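PDB 3SYJ: adhesion and penetration protein autotransporter from Haemophilus influenzae, which promotes bacterial aggregation and adherence to host cells through its secreted passenger domain, and is probably a serine protease. Local coordinates for residues 268-282 and 338-352. Numbering follows the deposited sequence.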
loop_
_atom_site.group_PDB
_atom_site.type_symbol
_atom_site.label_atom_id
_atom_site.label_comp_id
_atom_site.label_asym_id
_atom_site.label_seq_id
_atom_site.Cartn_x
_atom_site.Cartn_y
_atom_site.Cartn_z
ATOM N N HIS A 268 30.208 4.661 -68.168
ATOM C CA HIS A 268 31.589 4.355 -68.527
ATOM C C HIS A 268 32.573 5.452 -68.098
ATOM O O HIS A 268 33.784 5.308 -68.254
ATOM C CB HIS A 268 31.692 4.123 -70.039
ATOM C CG HIS A 268 31.233 5.290 -70.860
ATOM N ND1 HIS A 268 29.900 5.596 -71.038
ATOM C CD2 HIS A 268 31.931 6.229 -71.545
ATOM C CE1 HIS A 268 29.795 6.673 -71.799
ATOM N NE2 HIS A 268 31.012 7.076 -72.120
ATOM N N THR A 269 32.055 6.547 -67.562
ATOM C CA THR A 269 32.906 7.650 -67.142
ATOM C C THR A 269 33.044 7.679 -65.620
ATOM O O THR A 269 32.086 7.996 -64.911
ATOM C CB THR A 269 32.367 9.012 -67.657
ATOM O OG1 THR A 269 32.405 9.041 -69.089
ATOM C CG2 THR A 269 33.201 10.159 -67.125
ATOM N N SER A 270 34.234 7.335 -65.126
ATOM C CA SER A 270 34.537 7.406 -63.696
ATOM C C SER A 270 35.481 8.559 -63.403
ATOM O O SER A 270 36.588 8.623 -63.936
ATOM C CB SER A 270 35.179 6.113 -63.197
ATOM O OG SER A 270 34.211 5.105 -62.990
ATOM N N LEU A 271 35.047 9.468 -62.546
ATOM C CA LEU A 271 35.884 10.586 -62.163
ATOM C C LEU A 271 36.527 10.278 -60.827
ATOM O O LEU A 271 35.851 9.904 -59.866
ATOM C CB LEU A 271 35.055 11.862 -62.132
ATOM C CG LEU A 271 34.487 12.001 -63.548
ATOM C CD1 LEU A 271 32.978 12.150 -63.563
ATOM C CD2 LEU A 271 35.180 13.110 -64.322
ATOM N N TYR A 272 37.846 10.398 -60.787
ATOM C CA TYR A 272 38.607 10.019 -59.612
ATOM C C TYR A 272 39.935 10.758 -59.570
ATOM O O TYR A 272 40.603 10.928 -60.593
ATOM C CB TYR A 272 38.845 8.511 -59.608
ATOM C CG TYR A 272 39.678 8.028 -58.453
ATOM C CD1 TYR A 272 39.238 8.184 -57.147
ATOM C CD2 TYR A 272 40.902 7.405 -58.666
ATOM C CE1 TYR A 272 39.994 7.739 -56.078
ATOM C CE2 TYR A 272 41.663 6.953 -57.606
ATOM C CZ TYR A 272 41.202 7.125 -56.311
ATOM O OH TYR A 272 41.955 6.682 -55.243
ATOM N N THR A 273 40.310 11.194 -58.375
ATOM C CA THR A 273 41.561 11.904 -58.163
ATOM C C THR A 273 42.313 11.199 -57.049
ATOM O O THR A 273 41.898 11.226 -55.886
ATOM C CB THR A 273 41.306 13.365 -57.788
ATOM O OG1 THR A 273 40.726 14.046 -58.909
ATOM C CG2 THR A 273 42.596 14.051 -57.388
ATOM N N ARG A 274 43.418 10.560 -57.421
ATOM C CA ARG A 274 44.130 9.637 -56.544
ATOM C C ARG A 274 44.477 10.217 -55.173
ATOM O O ARG A 274 44.430 9.507 -54.170
ATOM C CB ARG A 274 45.400 9.147 -57.237
ATOM C CG ARG A 274 45.266 9.067 -58.752
ATOM C CD ARG A 274 46.390 8.244 -59.372
ATOM N NE ARG A 274 46.160 7.985 -60.792
ATOM C CZ ARG A 274 46.738 7.001 -61.478
ATOM N NH1 ARG A 274 47.582 6.172 -60.875
ATOM N NH2 ARG A 274 46.467 6.842 -62.770
ATOM N N ALA A 275 44.828 11.499 -55.129
ATOM C CA ALA A 275 45.297 12.096 -53.885
ATOM C C ALA A 275 44.170 12.601 -52.978
ATOM O O ALA A 275 44.426 13.042 -51.859
ATOM C CB ALA A 275 46.294 13.214 -54.181
ATOM N N GLY A 276 42.928 12.525 -53.454
ATOM C CA GLY A 276 41.784 13.012 -52.700
ATOM C C GLY A 276 41.531 14.500 -52.901
ATOM O O GLY A 276 42.338 15.189 -53.514
ATOM N N ASN A 277 40.417 15.003 -52.374
ATOM C CA ASN A 277 40.042 16.405 -52.573
ATOM C C ASN A 277 40.031 16.808 -54.052
ATOM O O ASN A 277 40.466 17.899 -54.418
ATOM C CB ASN A 277 40.953 17.345 -51.769
ATOM C CG ASN A 277 40.768 17.200 -50.258
ATOM O OD1 ASN A 277 39.672 16.909 -49.773
ATOM N ND2 ASN A 277 41.847 17.415 -49.507
ATOM N N GLY A 278 39.524 15.921 -54.900
ATOM C CA GLY A 278 39.357 16.229 -56.307
ATOM C C GLY A 278 38.420 17.400 -56.545
ATOM O O GLY A 278 37.541 17.684 -55.738
ATOM N N VAL A 279 38.610 18.088 -57.662
ATOM C CA VAL A 279 37.768 19.228 -57.997
ATOM C C VAL A 279 37.370 19.147 -59.466
ATOM O O VAL A 279 38.215 19.237 -60.360
ATOM C CB VAL A 279 38.469 20.577 -57.694
ATOM C CG1 VAL A 279 37.600 21.746 -58.143
ATOM C CG2 VAL A 279 38.791 20.696 -56.206
ATOM N N TYR A 280 36.075 18.959 -59.703
ATOM C CA TYR A 280 35.555 18.751 -61.047
ATOM C C TYR A 280 34.618 19.888 -61.413
ATOM O O TYR A 280 33.877 20.385 -60.563
ATOM C CB TYR A 280 34.842 17.394 -61.122
ATOM C CG TYR A 280 35.700 16.280 -60.579
ATOM C CD1 TYR A 280 36.593 15.599 -61.399
ATOM C CD2 TYR A 280 35.652 15.934 -59.240
ATOM C CE1 TYR A 280 37.403 14.595 -60.897
ATOM C CE2 TYR A 280 36.463 14.932 -58.730
ATOM C CZ TYR A 280 37.336 14.271 -59.561
ATOM O OH TYR A 280 38.133 13.276 -59.040
ATOM N N THR A 281 34.669 20.319 -62.668
ATOM C CA THR A 281 33.777 21.369 -63.144
ATOM C C THR A 281 33.018 20.864 -64.363
ATOM O O THR A 281 33.617 20.353 -65.313
ATOM C CB THR A 281 34.535 22.664 -63.506
ATOM O OG1 THR A 281 35.433 23.013 -62.446
ATOM C CG2 THR A 281 33.556 23.805 -63.729
ATOM N N ILE A 282 31.699 21.002 -64.329
ATOM C CA ILE A 282 30.849 20.424 -65.359
ATOM C C ILE A 282 30.064 21.495 -66.095
ATOM O O ILE A 282 29.576 22.454 -65.496
ATOM C CB ILE A 282 29.867 19.377 -64.761
ATOM C CG1 ILE A 282 29.110 18.636 -65.869
ATOM C CG2 ILE A 282 28.887 20.032 -63.800
ATOM C CD1 ILE A 282 28.383 17.389 -65.382
ATOM N N GLU A 338 24.642 10.075 -70.532
ATOM C CA GLU A 338 25.351 8.999 -69.853
ATOM C C GLU A 338 25.333 9.198 -68.335
ATOM O O GLU A 338 25.178 10.313 -67.839
ATOM C CB GLU A 338 26.792 8.897 -70.356
ATOM C CG GLU A 338 27.628 10.158 -70.147
ATOM C CD GLU A 338 29.079 9.976 -70.563
ATOM O OE1 GLU A 338 29.779 9.157 -69.934
ATOM O OE2 GLU A 338 29.524 10.653 -71.515
ATOM N N THR A 339 25.480 8.105 -67.602
ATOM C CA THR A 339 25.540 8.163 -66.150
ATOM C C THR A 339 26.985 8.400 -65.707
ATOM O O THR A 339 27.918 7.890 -66.318
ATOM C CB THR A 339 24.956 6.878 -65.537
ATOM O OG1 THR A 339 23.538 6.880 -65.735
ATOM C CG2 THR A 339 25.259 6.782 -64.045
ATOM N N LEU A 340 27.171 9.198 -64.661
ATOM C CA LEU A 340 28.517 9.557 -64.229
ATOM C C LEU A 340 28.798 8.987 -62.857
ATOM O O LEU A 340 27.896 8.881 -62.030
ATOM C CB LEU A 340 28.686 11.071 -64.191
ATOM C CG LEU A 340 28.450 11.817 -65.500
ATOM C CD1 LEU A 340 28.332 13.303 -65.204
ATOM C CD2 LEU A 340 29.556 11.540 -66.514
ATOM N N TYR A 341 30.052 8.623 -62.621
ATOM C CA TYR A 341 30.452 8.039 -61.346
ATOM C C TYR A 341 31.609 8.832 -60.757
ATOM O O TYR A 341 32.680 8.922 -61.356
ATOM C CB TYR A 341 30.841 6.561 -61.513
ATOM C CG TYR A 341 31.280 5.884 -60.229
ATOM C CD1 TYR A 341 30.348 5.446 -59.293
ATOM C CD2 TYR A 341 32.629 5.675 -59.953
ATOM C CE1 TYR A 341 30.750 4.828 -58.113
ATOM C CE2 TYR A 341 33.039 5.055 -58.781
ATOM C CZ TYR A 341 32.098 4.637 -57.863
ATOM O OH TYR A 341 32.506 4.020 -56.696
ATOM N N PHE A 342 31.375 9.417 -59.586
ATOM C CA PHE A 342 32.367 10.237 -58.911
ATOM C C PHE A 342 32.791 9.551 -57.629
ATOM O O PHE A 342 31.957 9.223 -56.780
ATOM C CB PHE A 342 31.780 11.594 -58.533
ATOM C CG PHE A 342 31.483 12.498 -59.700
ATOM C CD1 PHE A 342 32.430 13.403 -60.151
ATOM C CD2 PHE A 342 30.235 12.488 -60.305
ATOM C CE1 PHE A 342 32.150 14.262 -61.209
ATOM C CE2 PHE A 342 29.946 13.338 -61.369
ATOM C CZ PHE A 342 30.905 14.227 -61.818
ATOM N N MET A 343 34.092 9.353 -57.481
ATOM C CA MET A 343 34.645 8.800 -56.258
ATOM C C MET A 343 35.713 9.732 -55.678
ATOM O O MET A 343 36.476 10.340 -56.420
ATOM C CB MET A 343 35.246 7.426 -56.538
ATOM C CG MET A 343 35.711 6.689 -55.294
ATOM S SD MET A 343 36.852 5.354 -55.702
ATOM C CE MET A 343 36.297 4.918 -57.355
ATOM N N ASP A 344 35.746 9.879 -54.369
ATOM C CA ASP A 344 36.775 10.596 -53.642
ATOM C C ASP A 344 36.921 10.061 -52.228
ATOM O O ASP A 344 35.958 9.805 -51.570
ATOM C CB ASP A 344 36.500 12.090 -53.629
ATOM C CG ASP A 344 37.722 12.928 -53.298
ATOM O OD1 ASP A 344 38.285 13.504 -54.162
ATOM O OD2 ASP A 344 38.062 13.093 -52.173
ATOM N N GLN A 345 38.156 9.899 -51.793
ATOM C CA GLN A 345 38.495 9.396 -50.481
ATOM C C GLN A 345 38.578 10.466 -49.399
ATOM O O GLN A 345 38.668 10.175 -48.273
ATOM C CB GLN A 345 39.759 8.555 -50.555
ATOM C CG GLN A 345 39.550 7.245 -51.295
ATOM C CD GLN A 345 40.823 6.485 -51.612
ATOM O OE1 GLN A 345 40.909 5.303 -51.355
ATOM N NE2 GLN A 345 41.803 7.154 -52.159
ATOM N N LYS A 346 38.515 11.718 -49.780
ATOM C CA LYS A 346 38.478 12.779 -48.804
ATOM C C LYS A 346 37.351 13.780 -48.691
ATOM O O LYS A 346 36.438 13.555 -47.980
ATOM C CB LYS A 346 39.779 13.567 -48.794
ATOM C CG LYS A 346 40.927 12.826 -48.188
ATOM C CD LYS A 346 42.244 13.479 -48.450
ATOM C CE LYS A 346 43.445 12.798 -47.830
ATOM N NZ LYS A 346 43.263 11.511 -47.107
ATOM N N GLN A 347 37.409 14.865 -49.417
ATOM C CA GLN A 347 36.283 15.682 -49.788
ATOM C C GLN A 347 36.353 16.172 -51.205
ATOM O O GLN A 347 37.091 17.056 -51.514
ATOM C CB GLN A 347 36.090 16.854 -48.843
ATOM C CG GLN A 347 34.855 17.650 -49.047
ATOM C CD GLN A 347 33.615 17.017 -48.455
ATOM O OE1 GLN A 347 33.691 16.307 -47.538
ATOM N NE2 GLN A 347 32.505 17.329 -48.973
ATOM N N GLY A 348 35.514 15.615 -52.050
ATOM C CA GLY A 348 35.508 15.987 -53.451
ATOM C C GLY A 348 34.603 17.168 -53.724
ATOM O O GLY A 348 33.761 17.538 -52.897
ATOM N N SER A 349 34.778 17.765 -54.895
ATOM C CA SER A 349 34.003 18.936 -55.288
ATOM C C SER A 349 33.487 18.774 -56.715
ATOM O O SER A 349 34.178 18.241 -57.588
ATOM C CB SER A 349 34.855 20.209 -55.188
ATOM O OG SER A 349 35.060 20.591 -53.835
ATOM N N LEU A 350 32.261 19.226 -56.948
ATOM C CA LEU A 350 31.708 19.228 -58.286
ATOM C C LEU A 350 31.051 20.575 -58.501
ATOM O O LEU A 350 30.139 20.950 -57.769
ATOM C CB LEU A 350 30.694 18.093 -58.457
ATOM C CG LEU A 350 29.951 18.114 -59.792
ATOM C CD1 LEU A 350 30.934 17.969 -60.981
ATOM C CD2 LEU A 350 28.838 17.064 -59.832
ATOM N N ILE A 351 31.527 21.314 -59.494
ATOM C CA ILE A 351 31.050 22.674 -59.698
ATOM C C ILE A 351 30.233 22.728 -60.962
ATOM O O ILE A 351 30.692 22.301 -62.019
ATOM C CB ILE A 351 32.209 23.707 -59.806
ATOM C CG1 ILE A 351 32.904 23.894 -58.461
ATOM C CG2 ILE A 351 31.694 25.050 -60.296
ATOM C CD1 ILE A 351 34.001 22.891 -58.203
ATOM N N PHE A 352 29.019 23.248 -60.846
ATOM C CA PHE A 352 28.164 23.434 -62.007
ATOM C C PHE A 352 28.425 24.807 -62.654
ATOM O O PHE A 352 28.008 25.852 -62.136
ATOM C CB PHE A 352 26.688 23.262 -61.619
ATOM C CG PHE A 352 26.243 21.819 -61.525
ATOM C CD1 PHE A 352 26.824 20.950 -60.613
ATOM C CD2 PHE A 352 25.228 21.339 -62.343
ATOM C CE1 PHE A 352 26.403 19.626 -60.527
ATOM C CE2 PHE A 352 24.810 20.018 -62.262
ATOM C CZ PHE A 352 25.399 19.159 -61.354
HETATM O O HOH W 1 29.433 7.155 -68.351
HETATM O O HOH W 2 31.416 10.122 -73.032
HETATM O O HOH W 3 40.300 10.051 -53.858
HETATM O O HOH W 4 37.328 18.874 -53.231
HETATM O O HOH W 5 38.030 12.532 -56.545
#
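With CG swung opposite its backbone N (chi1 -161°), Asp344 reaches across to the backbone after the type I turn Thr273-Gly276, while Phe342 and Tyr280, each with CG opposite its carbonyl carbon, turn their rings inward. As a carboxylate it can hold two successive amides: OD1 takes Gly278 N at 2.8 Å and OD2 takes Asn277 N at 3.0 Å through its syn lone pair. OD2 also accepts from Lys346 N, an Asx turn, and a water joins OD1 to Tyr280 OH and Met343 O. Glycine suits position 278, where a CB would strike the Tyr280 hydroxyl, and 276, whose backbone angles demand it. Asn277 OD1 accepts a bent bond from Gln347 N, tilted from the carbonyl plane. The edge of Phe342 meets the face of Tyr280, planes at 69°; Leu271 CD1 sits over the Phe342 face toward its rim, whereas Ile282 CG2 stands above the centre of Phe352. Strand 269-272 runs parallel to 340-343, and 279-282 to 348-352, successive rungs of the passenger's beta-helix. At the start of both segments Glu338 OE1 accepts from Thr269 OG1. Aromatic and aliphatic groups thus fill the core, while the buried Asp344 carboxylate, well supplied with donors and probably ionised, ties neighbouring rungs together.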